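PDB 3ERV: putative C39-like peptidase, which is of unknown function but probably cleaves peptide bonds as a cysteine peptidase of the C39-like family in the papain-like clan CA. Local coordinates for residues Lys70-Ile75 and Asn96-Ser101. Numbering follows the deposited sequence.
Sequences KLANEI and NIYTFS. With EDO (1,2-ethanediol), chain B.
Ala72 and Ile97 bring the last turn of helix 68-74 and the loop after strand 93-94 together, their CA atoms 7.0 Å apart, with no direct hydrogen bond across the contact. Ala72 CB meets the tip of Ile97, CD1, at 3.8 Å. Ile97 CD1 also touches Ile75 CG2 at 4.1 Å; with CG1 anti to the backbone N (chi1 -164°), the extended branch of Ile97 reaches across to both residues. The other branch of Ile97, CG2, lies 3.6 Å above the plane of the Tyr98 ring, over its centre. Beside this apolar contact, the Tyr98 hydroxyl and the Asn73 amide share a water that accepts from Asn73 ND2 (3.0 Å) and lies 2.6 Å from Tyr98 OH. Within this C39-like peptidase domain, Ile97 also packs on Val52 of helix 50-61, and Ile75 rests on Leu115 of helix 109-119. An Asx turn shapes the loop: Asn96 OD1 accepts from Tyr98 N and Thr99 N, which approach from opposite faces of the amide plane. Ethanediol, probably from the crystallisation liquor, takes a nearly straight bond from Ile97 N through O1 (2.9 Å, 166°) and sets C1 3.7 Å from Tyr98 CD2.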
ATOM      1  N   LYS A  70      -8.005  11.784  -7.897  1.00 40.73           N
ATOM      2  CA  LYS A  70      -8.914  12.217  -6.838  1.00 41.32           C
ATOM      3  C   LYS A  70      -8.386  11.734  -5.486  1.00 39.44           C
ATOM      4  O   LYS A  70      -8.397  12.449  -4.498  1.00 38.43           O
ATOM      5  CB  LYS A  70     -10.344  11.694  -7.100  1.00 41.76           C
ATOM      6  CG  LYS A  70     -11.361  12.147  -6.044  1.00 45.84           C
ATOM      7  CD  LYS A  70     -12.696  12.565  -6.742  1.00 55.62           C
ATOM      8  CE  LYS A  70     -13.826  12.958  -5.773  1.00 57.71           C
ATOM      9  NZ  LYS A  70     -14.298  11.806  -4.940  1.00 60.80           N
ATOM     10  N   LEU A  71      -7.887  10.508  -5.448  1.00 39.42           N
ATOM     11  CA  LEU A  71      -7.379   9.952  -4.199  1.00 39.69           C
ATOM     12  C   LEU A  71      -6.108  10.691  -3.751  1.00 39.77           C
ATOM     13  O   LEU A  71      -5.862  10.879  -2.523  1.00 38.17           O
ATOM     14  CB  LEU A  71      -7.094   8.438  -4.338  1.00 39.53           C
ATOM     15  CG  LEU A  71      -8.366   7.607  -4.615  1.00 41.89           C
ATOM     16  CD1 LEU A  71      -7.971   6.148  -4.752  1.00 42.06           C
ATOM     17  CD2 LEU A  71      -9.401   7.762  -3.479  1.00 39.47           C
ATOM     18  N   ALA A  72      -5.301  11.077  -4.743  1.00 38.81           N
ATOM     19  CA  ALA A  72      -4.086  11.834  -4.458  1.00 38.30           C
ATOM     20  C   ALA A  72      -4.404  13.206  -3.844  1.00 39.05           C
ATOM     21  O   ALA A  72      -3.640  13.713  -3.013  1.00 40.42           O
ATOM     22  CB  ALA A  72      -3.266  12.004  -5.692  1.00 37.55           C
ATOM     23  N   ASN A  73      -5.509  13.826  -4.250  1.00 38.93           N
ATOM     24  CA  ASN A  73      -5.854  15.078  -3.646  1.00 39.07           C
ATOM     25  C   ASN A  73      -6.474  14.873  -2.265  1.00 39.78           C
ATOM     26  O   ASN A  73      -6.316  15.708  -1.381  1.00 39.77           O
ATOM     27  CB  ASN A  73      -6.798  15.873  -4.548  1.00 39.86           C
ATOM     28  CG  ASN A  73      -7.086  17.235  -3.986  1.00 42.04           C
ATOM     29  OD1 ASN A  73      -8.221  17.624  -3.857  1.00 45.89           O
ATOM     30  ND2 ASN A  73      -6.034  17.959  -3.626  1.00 46.38           N
ATOM     31  N   GLU A  74      -7.189  13.764  -2.086  1.00 39.44           N
ATOM     32  CA  GLU A  74      -7.962  13.527  -0.861  1.00 40.59           C
ATOM     33  C   GLU A  74      -7.205  12.946   0.317  1.00 40.42           C
ATOM     34  O   GLU A  74      -7.627  13.100   1.447  1.00 39.06           O
ATOM     35  CB  GLU A  74      -9.215  12.689  -1.174  1.00 41.13           C
ATOM     36  CG  GLU A  74     -10.268  13.526  -1.965  1.00 44.33           C
ATOM     37  CD  GLU A  74     -11.424  12.658  -2.472  1.00 53.67           C
ATOM     38  OE1 GLU A  74     -11.324  11.406  -2.387  1.00 52.29           O
ATOM     39  OE2 GLU A  74     -12.439  13.231  -2.964  1.00 59.71           O
ATOM     40  N   ILE A  75      -6.109  12.244   0.047  1.00 40.01           N
ATOM     41  CA  ILE A  75      -5.320  11.667   1.094  1.00 40.92           C
ATOM     42  C   ILE A  75      -4.870  12.769   2.036  1.00 41.52           C
ATOM     43  O   ILE A  75      -4.489  13.849   1.603  1.00 40.86           O
ATOM     44  CB  ILE A  75      -4.102  10.853   0.567  1.00 41.52           C
ATOM     45  CG1 ILE A  75      -3.421  10.144   1.732  1.00 42.59           C
ATOM     46  CG2 ILE A  75      -3.089  11.744  -0.100  1.00 40.57           C
ATOM     47  CD1 ILE A  75      -4.067   8.910   2.168  1.00 41.45           C
ATOM     48  N   ASN A  96       5.457  15.586  -0.854  1.00 40.07           N
ATOM     49  CA  ASN A  96       4.912  15.838  -2.184  1.00 40.73           C
ATOM     50  C   ASN A  96       4.556  14.559  -2.925  1.00 40.28           C
ATOM     51  O   ASN A  96       5.421  13.751  -3.259  1.00 39.10           O
ATOM     52  CB  ASN A  96       5.889  16.699  -2.987  1.00 41.70           C
ATOM     53  CG  ASN A  96       5.212  17.417  -4.133  1.00 42.78           C
ATOM     54  OD1 ASN A  96       4.717  16.769  -5.079  1.00 41.64           O
ATOM     55  ND2 ASN A  96       5.146  18.757  -4.049  1.00 40.92           N
ATOM     56  N   ILE A  97       3.251  14.321  -3.083  1.00 40.05           N
ATOM     57  CA  ILE A  97       2.764  13.151  -3.794  1.00 39.45           C
ATOM     58  C   ILE A  97       2.981  13.231  -5.337  1.00 39.47           C
ATOM     59  O   ILE A  97       3.063  12.207  -6.007  1.00 39.17           O
ATOM     60  CB  ILE A  97       1.263  12.925  -3.460  1.00 40.03           C
ATOM     61  CG1 ILE A  97       0.806  11.501  -3.861  1.00 39.56           C
ATOM     62  CG2 ILE A  97       0.403  14.075  -4.086  1.00 39.56           C
ATOM     63  CD1 ILE A  97      -0.517  11.088  -3.169  1.00 36.62           C
ATOM     64  N   TYR A  98       3.116  14.444  -5.868  1.00 40.84           N
ATOM     65  CA  TYR A  98       3.075  14.696  -7.300  1.00 42.76           C
ATOM     66  C   TYR A  98       4.451  14.637  -7.974  1.00 43.81           C
ATOM     67  O   TYR A  98       4.607  14.040  -9.062  1.00 44.05           O
ATOM     68  CB  TYR A  98       2.501  16.097  -7.586  1.00 42.88           C
ATOM     69  CG  TYR A  98       1.063  16.249  -7.177  1.00 44.64           C
ATOM     70  CD1 TYR A  98       0.055  15.521  -7.818  1.00 43.18           C
ATOM     71  CD2 TYR A  98       0.698  17.116  -6.138  1.00 43.59           C
ATOM     72  CE1 TYR A  98      -1.276  15.644  -7.420  1.00 42.13           C
ATOM     73  CE2 TYR A  98      -0.635  17.246  -5.755  1.00 44.72           C
ATOM     74  CZ  TYR A  98      -1.609  16.492  -6.388  1.00 41.64           C
ATOM     75  OH  TYR A  98      -2.916  16.617  -5.968  1.00 42.97           O
ATOM     76  N   THR A  99       5.434  15.293  -7.362  1.00 44.59           N
ATOM     77  CA  THR A  99       6.733  15.454  -8.053  1.00 46.55           C
ATOM     78  C   THR A  99       7.993  15.124  -7.224  1.00 47.27           C
ATOM     79  O   THR A  99       8.157  15.627  -6.118  1.00 47.10           O
ATOM     80  CB  THR A  99       6.887  16.846  -8.707  1.00 46.54           C
ATOM     81  OG1 THR A  99       8.137  16.889  -9.404  1.00 48.73           O
ATOM     82  CG2 THR A  99       6.859  17.976  -7.667  1.00 43.49           C
ATOM     83  N   PHE A 100       8.893  14.324  -7.816  1.00 48.66           N
ATOM     84  CA  PHE A 100      10.216  14.004  -7.246  1.00 48.49           C
ATOM     85  C   PHE A 100      11.018  15.302  -7.074  1.00 49.14           C
ATOM     86  O   PHE A 100      11.954  15.393  -6.289  1.00 49.82           O
ATOM     87  CB  PHE A 100      10.981  13.034  -8.164  1.00 48.69           C
ATOM     88  CG  PHE A 100      10.551  11.570  -8.032  1.00 49.64           C
ATOM     89  CD1 PHE A 100      10.451  10.972  -6.807  1.00 48.72           C
ATOM     90  CD2 PHE A 100      10.271  10.811  -9.149  1.00 48.76           C
ATOM     91  CE1 PHE A 100      10.105   9.657  -6.695  1.00 50.95           C
ATOM     92  CE2 PHE A 100       9.879   9.504  -9.035  1.00 50.21           C
ATOM     93  CZ  PHE A 100       9.817   8.926  -7.803  1.00 51.30           C
ATOM     94  N   SER A 101      10.663  16.337  -7.796  1.00 49.24           N
ATOM     95  CA  SER A 101      11.428  17.573  -7.659  1.00 48.95           C
ATOM     96  C   SER A 101      11.224  18.239  -6.309  1.00 48.90           C
ATOM     97  O   SER A 101      11.879  19.230  -6.022  1.00 50.09           O
ATOM     98  CB  SER A 101      11.100  18.556  -8.789  1.00 48.60           C
ATOM     99  OG  SER A 101       9.806  19.136  -8.596  1.00 51.32           O
TER
HETATM  100  C1  EDO B   1       1.080  17.093  -2.459  1.00 54.22           C
HETATM  101  O1  EDO B   1       1.486  16.078  -1.547  1.00 46.38           O
HETATM  102  C2  EDO B   1       1.333  18.486  -1.955  1.00 52.86           C
HETATM  103  O2  EDO B   1       2.699  18.858  -2.138  1.00 57.32           O
HETATM  104  O   HOH W   1      -3.064  17.562  -3.499  1.00 44.93           O